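Local coordinates for UTP--glucose-1-phosphate uridylyltransferase (Acinetobacter baumannii, PDB 6IKX), which catalyses the transfer of a uridylyl group from UTP to alpha-D-glucose 1-phosphate, forming UDP-glucose and diphosphate, at residues L12-S20 / D257-L265; R41-E49 / Q140-S148. The protein carries 1 engineered substitution. All coordinates share one frame; numbering follows the deposited sequence.

Contact 1: L12-S20 / D257-L265; sequences LGTRFLPAS and DCGSKLGYL. With SO4 (sulfate ion), chain F; EDO (1,2-ethanediol), chain K.
Arg15 and Phe16, in the glycine-rich nucleotide-binding loop (sequence GLGTRFLP) of the nucleotidyltransferase fold, meet the turn that leads from strand 254-257 into helix 261-273. The charged contact is loose: Arg15 NH1 forms a weak salt bridge with Asp257 OD1 at 3.5 Å. Guanidinium and carboxylate are nearly coplanar, their planes 22° apart, and the acid comes in at the guanidinium edge. Gly259 O lies over one face of the same group, 3.7 Å above its plane and displaced toward the rim.

Apolar contacts centre on Phe16. Its ring meets the Tyr264 ring obliquely, planes at 58°, but the two are modelled too close for their spacing to be relied on; the hydroxyl of Tyr264 is tied to Thr29 O. Lys261 lies over a face of the Phe16 ring, its CG 3.4 Å from Phe16 CD1. The Lys261 chain is fully extended beyond CG, which carries CE past Leu17 N at 3.8 Å and NZ to Pro18 CD at 3.2 Å. That ammonium also has a long, weak ion pair with Asp32 of the second subunit.

Anion binding occupies the start of the loop, where Leu12, Gly13, Thr14 and Arg15 are known UTP contacts. The sulfate, probably from the crystallisation liquor, may mark a phosphate position. With chi1 at 51°, Thr14 OG1 sits between backbone N and carbonyl carbon and donates to sulfate O4 at 3.0 Å.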
ATOM      1  N   LEU A  12      -0.122 -12.051 -11.572  1.00 45.13           N
ATOM      2  CA  LEU A  12      -0.751 -10.689 -11.672  1.00 45.87           C
ATOM      3  C   LEU A  12      -2.233 -10.776 -12.030  1.00 50.72           C
ATOM      4  O   LEU A  12      -2.888  -9.703 -12.156  1.00 54.21           O
ATOM      5  CB  LEU A  12      -0.004  -9.839 -12.692  1.00 49.59           C
ATOM      6  CG  LEU A  12       1.478  -9.663 -12.401  1.00 51.92           C
ATOM      7  CD1 LEU A  12       2.024  -8.453 -13.126  1.00 57.33           C
ATOM      8  CD2 LEU A  12       1.732  -9.536 -10.911  1.00 53.43           C
ATOM      9  N   GLY A  13      -2.749 -12.000 -12.122  1.00 53.86           N
ATOM     10  CA  GLY A  13      -4.173 -12.287 -12.351  1.00 62.99           C
ATOM     11  C   GLY A  13      -4.623 -11.815 -13.720  1.00 67.01           C
ATOM     12  O   GLY A  13      -5.545 -10.971 -13.744  1.00 75.25           O
ATOM     13  N   THR A  14      -3.957 -12.265 -14.791  1.00 55.36           N
ATOM     14  CA  THR A  14      -4.305 -11.876 -16.163  1.00 54.38           C
ATOM     15  C   THR A  14      -5.612 -12.487 -16.551  1.00 49.65           C
ATOM     16  O   THR A  14      -6.395 -11.900 -17.247  1.00 53.51           O
ATOM     17  CB  THR A  14      -3.211 -12.124 -17.197  1.00 51.57           C
ATOM     18  OG1 THR A  14      -2.736 -13.454 -17.097  1.00 56.98           O
ATOM     19  CG2 THR A  14      -2.088 -11.176 -16.965  1.00 52.83           C
ATOM     20  N   ARG A  15      -5.831 -13.694 -16.083  1.00 51.35           N
ATOM     21  CA  ARG A  15      -7.136 -14.305 -16.156  1.00 62.85           C
ATOM     22  C   ARG A  15      -7.947 -13.600 -15.006  1.00 72.31           C
ATOM     23  O   ARG A  15      -7.366 -13.193 -13.980  1.00 87.95           O
ATOM     24  CB  ARG A  15      -7.024 -15.817 -15.979  1.00 78.08           C
ATOM     25  CG  ARG A  15      -5.605 -16.377 -16.142  1.00 78.43           C
ATOM     26  CD  ARG A  15      -5.568 -17.870 -16.410  1.00 79.97           C
ATOM     27  NE  ARG A  15      -5.456 -18.668 -15.193  1.00 85.16           N
ATOM     28  CZ  ARG A  15      -6.273 -19.664 -14.883  1.00 80.64           C
ATOM     29  NH1 ARG A  15      -6.118 -20.340 -13.759  1.00 78.02           N
ATOM     30  NH2 ARG A  15      -7.252 -19.983 -15.701  1.00 81.28           N
ATOM     31  N   PHE A  16      -9.262 -13.444 -15.187  1.00 78.37           N
ATOM     32  CA  PHE A  16     -10.194 -12.726 -14.267  1.00 75.27           C
ATOM     33  C   PHE A  16      -9.697 -11.298 -14.198  1.00 56.62           C
ATOM     34  O   PHE A  16      -9.557 -10.750 -13.147  1.00 47.00           O
ATOM     35  CB  PHE A  16     -10.305 -13.372 -12.863  1.00 75.21           C
ATOM     36  CG  PHE A  16     -11.646 -13.305 -12.249  1.00 86.99           C
ATOM     37  CD1 PHE A  16     -12.644 -12.559 -12.798  1.00 88.94           C
ATOM     38  CD2 PHE A  16     -11.893 -14.004 -11.101  1.00 87.49           C
ATOM     39  CE1 PHE A  16     -13.874 -12.516 -12.215  1.00 79.17           C
ATOM     40  CE2 PHE A  16     -13.118 -13.960 -10.511  1.00 82.47           C
ATOM     41  CZ  PHE A  16     -14.111 -13.216 -11.072  1.00 78.09           C
ATOM     42  N   LEU A  17      -9.526 -10.675 -15.351  1.00 51.56           N
ATOM     43  CA  LEU A  17      -8.858  -9.393 -15.381  1.00 56.63           C
ATOM     44  C   LEU A  17      -9.362  -8.083 -14.909  1.00 70.27           C
ATOM     45  O   LEU A  17      -8.557  -7.372 -14.321  1.00111.80           O
ATOM     46  CB  LEU A  17      -8.061  -9.159 -16.627  1.00 57.83           C
ATOM     47  CG  LEU A  17      -6.901  -8.251 -16.264  1.00 57.81           C
ATOM     48  CD1 LEU A  17      -6.258  -8.618 -14.955  1.00 57.07           C
ATOM     49  CD2 LEU A  17      -5.861  -8.325 -17.333  1.00 66.84           C
ATOM     50  N   PRO A  18     -10.593  -7.691 -15.177  1.00 54.35           N
ATOM     51  CA  PRO A  18     -11.017  -6.399 -14.635  1.00 47.24           C
ATOM     52  C   PRO A  18     -10.964  -6.521 -13.089  1.00 46.11           C
ATOM     53  O   PRO A  18     -10.351  -5.714 -12.449  1.00 43.68           O
ATOM     54  CB  PRO A  18     -12.404  -6.172 -15.220  1.00 41.77           C
ATOM     55  CG  PRO A  18     -12.728  -7.365 -15.993  1.00 42.19           C
ATOM     56  CD  PRO A  18     -11.577  -8.305 -16.060  1.00 41.65           C
ATOM     57  N   ALA A  19     -11.488  -7.607 -12.544  1.00 41.70           N
ATOM     58  CA  ALA A  19     -11.604  -7.849 -11.076  1.00 42.25           C
ATOM     59  C   ALA A  19     -10.242  -7.834 -10.375  1.00 39.13           C
ATOM     60  O   ALA A  19     -10.205  -7.309  -9.281  1.00 38.94           O
ATOM     61  CB  ALA A  19     -12.302  -9.148 -10.776  1.00 41.36           C
ATOM     62  N   SER A  20      -9.182  -8.335 -11.017  1.00 42.94           N
ATOM     63  CA  SER A  20      -7.823  -8.550 -10.452  1.00 39.71           C
ATOM     64  C   SER A  20      -6.922  -7.386 -10.798  1.00 37.60           C
ATOM     65  O   SER A  20      -5.671  -7.514 -10.618  1.00 38.90           O
ATOM     66  CB  SER A  20      -7.190  -9.804 -10.994  1.00 43.09           C
ATOM     67  OG  SER A  20      -8.167 -10.814 -11.241  1.00 49.18           O
ATOM     68  N   ASP A 257     -12.294 -23.677 -10.642  1.00 49.38           N
ATOM     69  CA  ASP A 257     -11.180 -22.860 -11.166  1.00 54.43           C
ATOM     70  C   ASP A 257     -11.657 -21.406 -11.155  1.00 61.20           C
ATOM     71  O   ASP A 257     -12.425 -21.061 -12.070  1.00 58.92           O
ATOM     72  CB  ASP A 257     -10.716 -23.369 -12.533  1.00 52.93           C
ATOM     73  CG  ASP A 257      -9.614 -22.502 -13.112  1.00 54.60           C
ATOM     74  OD1 ASP A 257      -8.792 -22.000 -12.331  1.00 61.12           O
ATOM     75  OD2 ASP A 257      -9.613 -22.296 -14.327  1.00 82.31           O
ATOM     76  N   CYS A 258     -11.246 -20.628 -10.136  1.00 57.28           N
ATOM     77  CA  CYS A 258     -11.613 -19.202  -9.939  1.00 61.79           C
ATOM     78  C   CYS A 258     -10.771 -18.316 -10.854  1.00 75.97           C
ATOM     79  O   CYS A 258     -11.306 -17.304 -11.342  1.00 91.70           O
ATOM     80  CB  CYS A 258     -11.512 -18.807  -8.477  1.00 55.65           C
ATOM     81  SG  CYS A 258     -12.703 -19.765  -7.509  1.00 56.80           S
ATOM     82  N   GLY A 259      -9.542 -18.727 -11.156  1.00 79.46           N
ATOM     83  CA  GLY A 259      -8.709 -18.075 -12.183  1.00 83.50           C
ATOM     84  C   GLY A 259      -9.478 -17.816 -13.471  1.00 84.76           C
ATOM     85  O   GLY A 259      -9.003 -16.978 -14.257  1.00 94.35           O
ATOM     86  N   SER A 260     -10.606 -18.510 -13.698  1.00 82.74           N
ATOM     87  CA  SER A 260     -11.438 -18.412 -14.932  1.00 78.14           C
ATOM     88  C   SER A 260     -12.891 -17.997 -14.598  1.00 90.90           C
ATOM     89  O   SER A 260     -13.639 -18.831 -14.008  1.00 80.20           O
ATOM     90  CB  SER A 260     -11.403 -19.705 -15.682  1.00 65.53           C
ATOM     91  OG  SER A 260     -12.628 -20.400 -15.510  1.00 64.63           O
ATOM     92  N   LYS A 261     -13.286 -16.780 -15.018  1.00 78.89           N
ATOM     93  CA  LYS A 261     -14.592 -16.096 -14.753  1.00 77.82           C
ATOM     94  C   LYS A 261     -15.796 -17.066 -14.669  1.00 66.45           C
ATOM     95  O   LYS A 261     -16.661 -16.861 -13.788  1.00 59.95           O
ATOM     96  CB  LYS A 261     -14.817 -14.997 -15.801  1.00 79.14           C
ATOM     97  CG  LYS A 261     -13.841 -13.822 -15.720  1.00 79.98           C
ATOM     98  CD  LYS A 261     -14.016 -12.753 -16.789  1.00 79.97           C
ATOM     99  CE  LYS A 261     -12.964 -11.656 -16.702  1.00 85.78           C
ATOM    100  NZ  LYS A 261     -13.223 -10.530 -17.641  1.00 78.30           N
ATOM    101  N   LEU A 262     -15.907 -18.100 -15.502  1.00 61.12           N
ATOM    102  CA  LEU A 262     -17.098 -19.011 -15.418  1.00 59.22           C
ATOM    103  C   LEU A 262     -17.010 -20.023 -14.244  1.00 54.10           C
ATOM    104  O   LEU A 262     -18.057 -20.371 -13.651  1.00 58.94           O
ATOM    105  CB  LEU A 262     -17.256 -19.726 -16.759  1.00 55.29           C
ATOM    106  CG  LEU A 262     -18.671 -20.198 -17.068  1.00 59.98           C
ATOM    107  CD1 LEU A 262     -19.644 -19.016 -17.180  1.00 56.81           C
ATOM    108  CD2 LEU A 262     -18.680 -21.030 -18.343  1.00 60.64           C
ATOM    109  N   GLY A 263     -15.818 -20.513 -13.920  1.00 48.22           N
ATOM    110  CA  GLY A 263     -15.584 -21.392 -12.768  1.00 51.91           C
ATOM    111  C   GLY A 263     -15.613 -20.605 -11.474  1.00 48.31           C
ATOM    112  O   GLY A 263     -15.903 -21.212 -10.462  1.00 49.95           O
ATOM    113  N   TYR A 264     -15.298 -19.308 -11.505  1.00 44.53           N
ATOM    114  CA  TYR A 264     -15.601 -18.362 -10.399  1.00 46.99           C
ATOM    115  C   TYR A 264     -17.118 -18.317 -10.144  1.00 48.35           C
ATOM    116  O   TYR A 264     -17.554 -18.703  -9.029  1.00 50.79           O
ATOM    117  CB  TYR A 264     -15.010 -16.984 -10.685  1.00 47.23           C
ATOM    118  CG  TYR A 264     -15.478 -15.902  -9.747  1.00 49.64           C
ATOM    119  CD1 TYR A 264     -15.032 -15.852  -8.432  1.00 45.06           C
ATOM    120  CD2 TYR A 264     -16.406 -14.951 -10.171  1.00 45.70           C
ATOM    121  CE1 TYR A 264     -15.503 -14.884  -7.557  1.00 47.64           C
ATOM    122  CE2 TYR A 264     -16.830 -13.943  -9.326  1.00 42.22           C
ATOM    123  CZ  TYR A 264     -16.400 -13.932  -8.015  1.00 46.96           C
ATOM    124  OH  TYR A 264     -16.853 -12.959  -7.199  1.00 45.24           O
ATOM    125  N   LEU A 265     -17.909 -17.905 -11.139  1.00 52.50           N
ATOM    126  CA  LEU A 265     -19.402 -17.873 -11.043  1.00 48.61           C
ATOM    127  C   LEU A 265     -19.895 -19.243 -10.550  1.00 44.41           C
ATOM    128  O   LEU A 265     -20.927 -19.315  -9.895  1.00 43.14           O
ATOM    129  CB  LEU A 265     -20.042 -17.525 -12.401  1.00 50.96           C
ATOM    130  CG  LEU A 265     -19.702 -16.178 -13.049  1.00 46.60           C
ATOM    131  CD1 LEU A 265     -19.949 -15.047 -12.076  1.00 47.48           C
TER
HETATM  132  S   SO4 F 304      -1.979 -14.872 -13.603  1.00103.25           S
HETATM  133  O1  SO4 F 304      -1.415 -16.203 -13.446  1.00 92.99           O
HETATM  134  O2  SO4 F 304      -1.855 -14.141 -12.366  1.00 79.51           O
HETATM  135  O3  SO4 F 304      -3.387 -14.966 -13.973  1.00 70.31           O
HETATM  136  O4  SO4 F 304      -1.236 -14.168 -14.620  1.00 75.57           O
HETATM  137  C1  EDO K 309      -1.783  -7.062 -11.159  1.00 65.27           C
HETATM  138  O1  EDO K 309      -3.215  -7.366 -11.229  1.00 56.72           O
HETATM  139  C2  EDO K 309      -1.277  -5.924 -10.308  1.00 55.72           C
HETATM  140  O2  EDO K 309       0.070  -5.504 -10.620  1.00 58.91           O

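Contact 2: R41-E49 / Q140-S148; sequences REAVEAGIE and QNDLSRMIS. With SO4 (sulfate ion), chain I.
The carbonyl oxygen of Ala43, whose CA rests against a methyl of Leu143, is gripped by two backbone amides, Ala46 N and Ile48 N, each at 3.0 Å and reaching it from opposite faces of the carbonyl plane. The bond from Ile48 N, together with one from Gly47 N to Val44 O, makes a Schellman motif that ends helix 35-44, with Gly47 at positive phi as its C-prime residue.

Asn141 spans the gap from the start of the other helix. Its ND2 donates to Glu42 O at 2.9 Å, with an N-H...O angle of 142°, in the carbonyl plane and on a lone pair. The other branch of the amide, OD1, takes Ser144 N at 2.9 Å almost straight along its C=O direction. Asn141 is the N-cap of helix 142-153; a chi1 of 75° places CG between backbone N and carbonyl carbon, which lets OD1 turn back to Ser144 N while ND2 bonds to the last turn of helix 35-44. Within this alpha/beta nucleotidyltransferase domain the contact thus sets the C-terminal end of one helix against the N-terminal end of another.

Ala46 CB packs against the first turn of helix 142-153, 3.7 Å from Ser144 CB and 3.8 Å from Leu143 CD2. Deeper in, Ile147 CD1 approaches Ala46 O at 3.8 Å and lies 4.3 Å from Ile48 CD1; Ile147 also touches Val211 of strand 209-212. The Glu42 carboxylate passes close to Leu143 CB and forms a salt bridge with Arg209.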
ATOM      1  N   ARG A  41      -8.274 -22.443   4.774  1.00 47.94           N
ATOM      2  CA  ARG A  41      -9.146 -23.300   5.632  1.00 47.30           C
ATOM      3  C   ARG A  41      -8.855 -24.776   5.280  1.00 47.73           C
ATOM      4  O   ARG A  41      -8.607 -25.565   6.202  1.00 49.67           O
ATOM      5  CB  ARG A  41     -10.617 -22.855   5.562  1.00 52.61           C
ATOM      6  CG  ARG A  41     -11.539 -23.494   6.601  1.00 63.69           C
ATOM      7  CD  ARG A  41     -13.041 -23.242   6.465  1.00 72.54           C
ATOM      8  NE  ARG A  41     -13.461 -21.829   6.421  1.00 84.18           N
ATOM      9  CZ  ARG A  41     -14.194 -21.239   5.446  1.00 80.69           C
ATOM     10  NH1 ARG A  41     -14.616 -21.911   4.389  1.00 77.38           N
ATOM     11  NH2 ARG A  41     -14.527 -19.965   5.529  1.00 75.38           N
ATOM     12  N   GLU A  42      -8.819 -25.137   3.994  1.00 50.93           N
ATOM     13  CA  GLU A  42      -8.554 -26.522   3.506  1.00 54.02           C
ATOM     14  C   GLU A  42      -7.212 -27.035   4.074  1.00 47.19           C
ATOM     15  O   GLU A  42      -7.167 -28.174   4.554  1.00 52.08           O
ATOM     16  CB  GLU A  42      -8.638 -26.520   1.969  1.00 51.61           C
ATOM     17  CG  GLU A  42      -8.207 -27.809   1.252  1.00 45.84           C
ATOM     18  CD  GLU A  42      -8.021 -27.659  -0.266  1.00 51.82           C
ATOM     19  OE1 GLU A  42      -7.593 -28.647  -0.942  1.00 52.52           O
ATOM     20  OE2 GLU A  42      -8.324 -26.555  -0.803  1.00 57.24           O
ATOM     21  N   ALA A  43      -6.152 -26.230   4.008  1.00 45.01           N
ATOM     22  CA  ALA A  43      -4.790 -26.577   4.479  1.00 47.97           C
ATOM     23  C   ALA A  43      -4.800 -26.902   5.981  1.00 49.80           C
ATOM     24  O   ALA A  43      -4.253 -27.962   6.420  1.00 47.01           O
ATOM     25  CB  ALA A  43      -3.863 -25.422   4.214  1.00 50.27           C
ATOM     26  N   VAL A  44      -5.352 -25.969   6.748  1.00 52.10           N
ATOM     27  CA  VAL A  44      -5.363 -25.968   8.234  1.00 46.47           C
ATOM     28  C   VAL A  44      -6.131 -27.208   8.705  1.00 47.03           C
ATOM     29  O   VAL A  44      -5.660 -27.869   9.655  1.00 48.41           O
ATOM     30  CB  VAL A  44      -5.948 -24.640   8.745  1.00 46.05           C
ATOM     31  CG1 VAL A  44      -6.485 -24.767  10.164  1.00 50.17           C
ATOM     32  CG2 VAL A  44      -4.905 -23.518   8.679  1.00 44.95           C
ATOM     33  N   GLU A  45      -7.203 -27.558   8.001  1.00 42.89           N
ATOM     34  CA  GLU A  45      -8.071 -28.727   8.303  1.00 53.04           C
ATOM     35  C   GLU A  45      -7.484 -30.046   7.770  1.00 53.87           C
ATOM     36  O   GLU A  45      -8.167 -31.071   7.919  1.00 61.29           O
ATOM     37  CB  GLU A  45      -9.476 -28.490   7.744  1.00 53.17           C
ATOM     38  CG  GLU A  45     -10.396 -27.848   8.767  1.00 56.86           C
ATOM     39  CD  GLU A  45     -11.558 -27.105   8.158  1.00 59.92           C
ATOM     40  OE1 GLU A  45     -12.020 -27.567   7.119  1.00 61.68           O
ATOM     41  OE2 GLU A  45     -11.974 -26.065   8.716  1.00 66.70           O
ATOM     42  N   ALA A  46      -6.276 -30.031   7.188  1.00 50.31           N
ATOM     43  CA  ALA A  46      -5.467 -31.226   6.875  1.00 42.55           C
ATOM     44  C   ALA A  46      -4.200 -31.236   7.736  1.00 45.11           C
ATOM     45  O   ALA A  46      -3.256 -32.012   7.442  1.00 53.77           O
ATOM     46  CB  ALA A  46      -5.161 -31.214   5.405  1.00 49.51           C
ATOM     47  N   GLY A  47      -4.192 -30.388   8.762  1.00 47.42           N
ATOM     48  CA  GLY A  47      -3.169 -30.331   9.818  1.00 45.25           C
ATOM     49  C   GLY A  47      -2.007 -29.439   9.445  1.00 50.53           C
ATOM     50  O   GLY A  47      -0.967 -29.549  10.119  1.00 50.68           O
ATOM     51  N   ILE A  48      -2.146 -28.564   8.438  1.00 47.99           N
ATOM     52  CA  ILE A  48      -1.053 -27.596   8.130  1.00 43.82           C
ATOM     53  C   ILE A  48      -1.010 -26.567   9.259  1.00 42.49           C
ATOM     54  O   ILE A  48      -2.082 -26.154   9.774  1.00 57.12           O
ATOM     55  CB  ILE A  48      -1.189 -26.955   6.727  1.00 48.62           C
ATOM     56  CG1 ILE A  48      -1.172 -28.013   5.616  1.00 47.26           C
ATOM     57  CG2 ILE A  48      -0.126 -25.867   6.501  1.00 41.99           C
ATOM     58  CD1 ILE A  48       0.132 -28.781   5.520  1.00 48.72           C
ATOM     59  N   GLU A  49       0.194 -26.137   9.592  1.00 42.62           N
ATOM     60  CA  GLU A  49       0.469 -25.204  10.709  1.00 44.42           C
ATOM     61  C   GLU A  49       1.191 -23.947  10.242  1.00 39.49           C
ATOM     62  O   GLU A  49       1.083 -22.948  10.963  1.00 43.73           O
ATOM     63  CB  GLU A  49       1.327 -25.924  11.753  1.00 50.93           C
ATOM     64  CG  GLU A  49       0.500 -26.901  12.577  1.00 58.69           C
ATOM     65  CD  GLU A  49       1.232 -27.656  13.670  1.00 60.90           C
ATOM     66  OE1 GLU A  49       2.467 -27.465  13.818  1.00 55.42           O
ATOM     67  OE2 GLU A  49       0.562 -28.451  14.347  1.00 66.26           O
ATOM     68  N   GLN A 140     -13.793 -35.607   5.493  1.00 63.71           N
ATOM     69  CA  GLN A 140     -12.300 -35.583   5.470  1.00 65.62           C
ATOM     70  C   GLN A 140     -11.848 -35.069   4.096  1.00 57.59           C
ATOM     71  O   GLN A 140     -12.105 -35.758   3.078  1.00 48.97           O
ATOM     72  CB  GLN A 140     -11.663 -36.949   5.775  1.00 61.11           C
ATOM     73  CG  GLN A 140     -10.138 -36.863   5.892  1.00 59.36           C
ATOM     74  CD  GLN A 140      -9.380 -38.169   5.996  1.00 57.91           C
ATOM     75  OE1 GLN A 140      -8.147 -38.179   6.105  1.00 51.06           O
ATOM     76  NE2 GLN A 140     -10.098 -39.286   5.945  1.00 56.38           N
ATOM     77  N   ASN A 141     -11.204 -33.899   4.052  1.00 59.19           N
ATOM     78  CA  ASN A 141     -10.876 -33.237   2.756  1.00 51.57           C
ATOM     79  C   ASN A 141      -9.817 -34.088   2.041  1.00 48.25           C
ATOM     80  O   ASN A 141      -9.112 -34.866   2.722  1.00 48.78           O
ATOM     81  CB  ASN A 141     -10.603 -31.735   2.924  1.00 41.48           C
ATOM     82  CG  ASN A 141      -9.282 -31.362   3.539  1.00 42.77           C
ATOM     83  OD1 ASN A 141      -8.318 -32.127   3.497  1.00 42.63           O
ATOM     84  ND2 ASN A 141      -9.222 -30.145   4.068  1.00 44.35           N
ATOM     85  N   ASP A 142      -9.814 -34.031   0.707  1.00 49.11           N
ATOM     86  CA  ASP A 142      -8.811 -34.685  -0.174  1.00 48.98           C
ATOM     87  C   ASP A 142      -7.374 -34.336   0.252  1.00 44.44           C
ATOM     88  O   ASP A 142      -6.510 -35.195   0.116  1.00 43.61           O
ATOM     89  CB  ASP A 142      -9.016 -34.298  -1.636  1.00 51.10           C
ATOM     90  CG  ASP A 142     -10.280 -34.860  -2.263  1.00 56.42           C
ATOM     91  OD1 ASP A 142     -10.467 -36.086  -2.193  1.00 57.03           O
ATOM     92  OD2 ASP A 142     -11.055 -34.060  -2.852  1.00 59.73           O
ATOM     93  N   LEU A 143      -7.068 -33.123   0.698  1.00 49.24           N
ATOM     94  CA  LEU A 143      -5.649 -32.799   1.005  1.00 49.77           C
ATOM     95  C   LEU A 143      -5.171 -33.675   2.168  1.00 54.19           C
ATOM     96  O   LEU A 143      -3.992 -34.078   2.176  1.00 57.57           O
ATOM     97  CB  LEU A 143      -5.455 -31.329   1.356  1.00 42.00           C
ATOM     98  CG  LEU A 143      -4.001 -31.003   1.705  1.00 44.62           C
ATOM     99  CD1 LEU A 143      -3.090 -31.206   0.511  1.00 40.14           C
ATOM    100  CD2 LEU A 143      -3.867 -29.589   2.228  1.00 46.65           C
ATOM    101  N   SER A 144      -6.045 -33.913   3.142  1.00 51.99           N
ATOM    102  CA  SER A 144      -5.737 -34.725   4.340  1.00 51.96           C
ATOM    103  C   SER A 144      -5.599 -36.193   3.921  1.00 51.80           C
ATOM    104  O   SER A 144      -4.600 -36.834   4.301  1.00 51.02           O
ATOM    105  CB  SER A 144      -6.777 -34.495   5.387  1.00 52.96           C
ATOM    106  OG  SER A 144      -7.137 -35.702   6.014  1.00 61.63           O
ATOM    107  N   ARG A 145      -6.550 -36.712   3.144  1.00 53.16           N
ATOM    108  CA  ARG A 145      -6.439 -38.083   2.590  1.00 56.52           C
ATOM    109  C   ARG A 145      -5.081 -38.231   1.918  1.00 55.46           C
ATOM    110  O   ARG A 145      -4.379 -39.206   2.196  1.00 53.55           O
ATOM    111  CB  ARG A 145      -7.493 -38.348   1.524  1.00 60.98           C
ATOM    112  CG  ARG A 145      -8.806 -38.845   2.091  1.00 62.90           C
ATOM    113  CD  ARG A 145      -9.870 -38.549   1.075  1.00 66.98           C
ATOM    114  NE  ARG A 145     -11.029 -38.109   1.797  1.00 71.85           N
ATOM    115  CZ  ARG A 145     -11.937 -38.915   2.299  1.00 71.45           C
ATOM    116  NH1 ARG A 145     -11.821 -40.218   2.131  1.00 73.74           N
ATOM    117  NH2 ARG A 145     -12.959 -38.413   2.964  1.00 83.30           N
ATOM    118  N   MET A 146      -4.771 -37.291   1.027  1.00 55.34           N
ATOM    119  CA  MET A 146      -3.561 -37.319   0.172  1.00 52.33           C
ATOM    120  C   MET A 146      -2.281 -37.199   1.020  1.00 45.35           C
ATOM    121  O   MET A 146      -1.326 -37.875   0.676  1.00 48.98           O
ATOM    122  CB  MET A 146      -3.635 -36.213  -0.884  1.00 51.13           C
ATOM    123  CG  MET A 146      -2.402 -36.151  -1.743  1.00 51.99           C
ATOM    124  SD  MET A 146      -2.662 -35.220  -3.254  1.00 51.00           S
ATOM    125  CE  MET A 146      -1.853 -33.674  -2.841  1.00 49.46           C
ATOM    126  N   ILE A 147      -2.243 -36.373   2.071  1.00 48.07           N
ATOM    127  CA  ILE A 147      -1.058 -36.237   2.988  1.00 50.98           C
ATOM    128  C   ILE A 147      -0.827 -37.596   3.683  1.00 50.57           C
ATOM    129  O   ILE A 147       0.341 -38.078   3.739  1.00 49.87           O
ATOM    130  CB  ILE A 147      -1.227 -35.051   3.980  1.00 50.73           C
ATOM    131  CG1 ILE A 147      -1.115 -33.706   3.249  1.00 53.09           C
ATOM    132  CG2 ILE A 147      -0.237 -35.114   5.144  1.00 42.29           C
ATOM    133  CD1 ILE A 147      -1.563 -32.494   4.030  1.00 46.53           C
ATOM    134  N   SER A 148      -1.889 -38.223   4.177  1.00 46.59           N
ATOM    135  CA  SER A 148      -1.764 -39.498   4.925  1.00 56.93           C
ATOM    136  C   SER A 148      -1.190 -40.543   3.955  1.00 57.27           C
ATOM    137  O   SER A 148      -0.110 -41.111   4.214  1.00 53.94           O
ATOM    138  CB  SER A 148      -3.066 -39.891   5.598  1.00 54.10           C
ATOM    139  OG  SER A 148      -3.860 -40.652   4.733  1.00 63.45           O
TER
HETATM  140  S   SO4 I 307     -15.334 -42.298   3.134  1.00144.20           S
HETATM  141  O1  SO4 I 307     -14.367 -41.584   3.926  1.00132.10           O
HETATM  142  O2  SO4 I 307     -16.224 -43.006   4.012  1.00166.82           O
HETATM  143  O3  SO4 I 307     -14.653 -43.242   2.289  1.00137.59           O
HETATM  144  O4  SO4 I 307     -16.093 -41.376   2.319  1.00140.13           O

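Both segments of contact 2 fall, in sequence, between those of contact 1, yet the two contacts lie on opposite sides of the chain's centre. Their centres are 25 Å apart and their nearest atoms about 11 Å. The 12-20 half of contact 1 belongs to the UTP site, which holds no UTP in this chain; the Arg15 side chain lies about 3 Å from that of Asp131, another residue of that site. Contact 2 stands back from the site, with the Glu42 side chain about 11 Å from that of Asp131 and the Ala43 side chain about 11 Å from that of Pro8. Contact 1 also adjoins the second subunit, whereas contact 2 touches no other chain of the assembly.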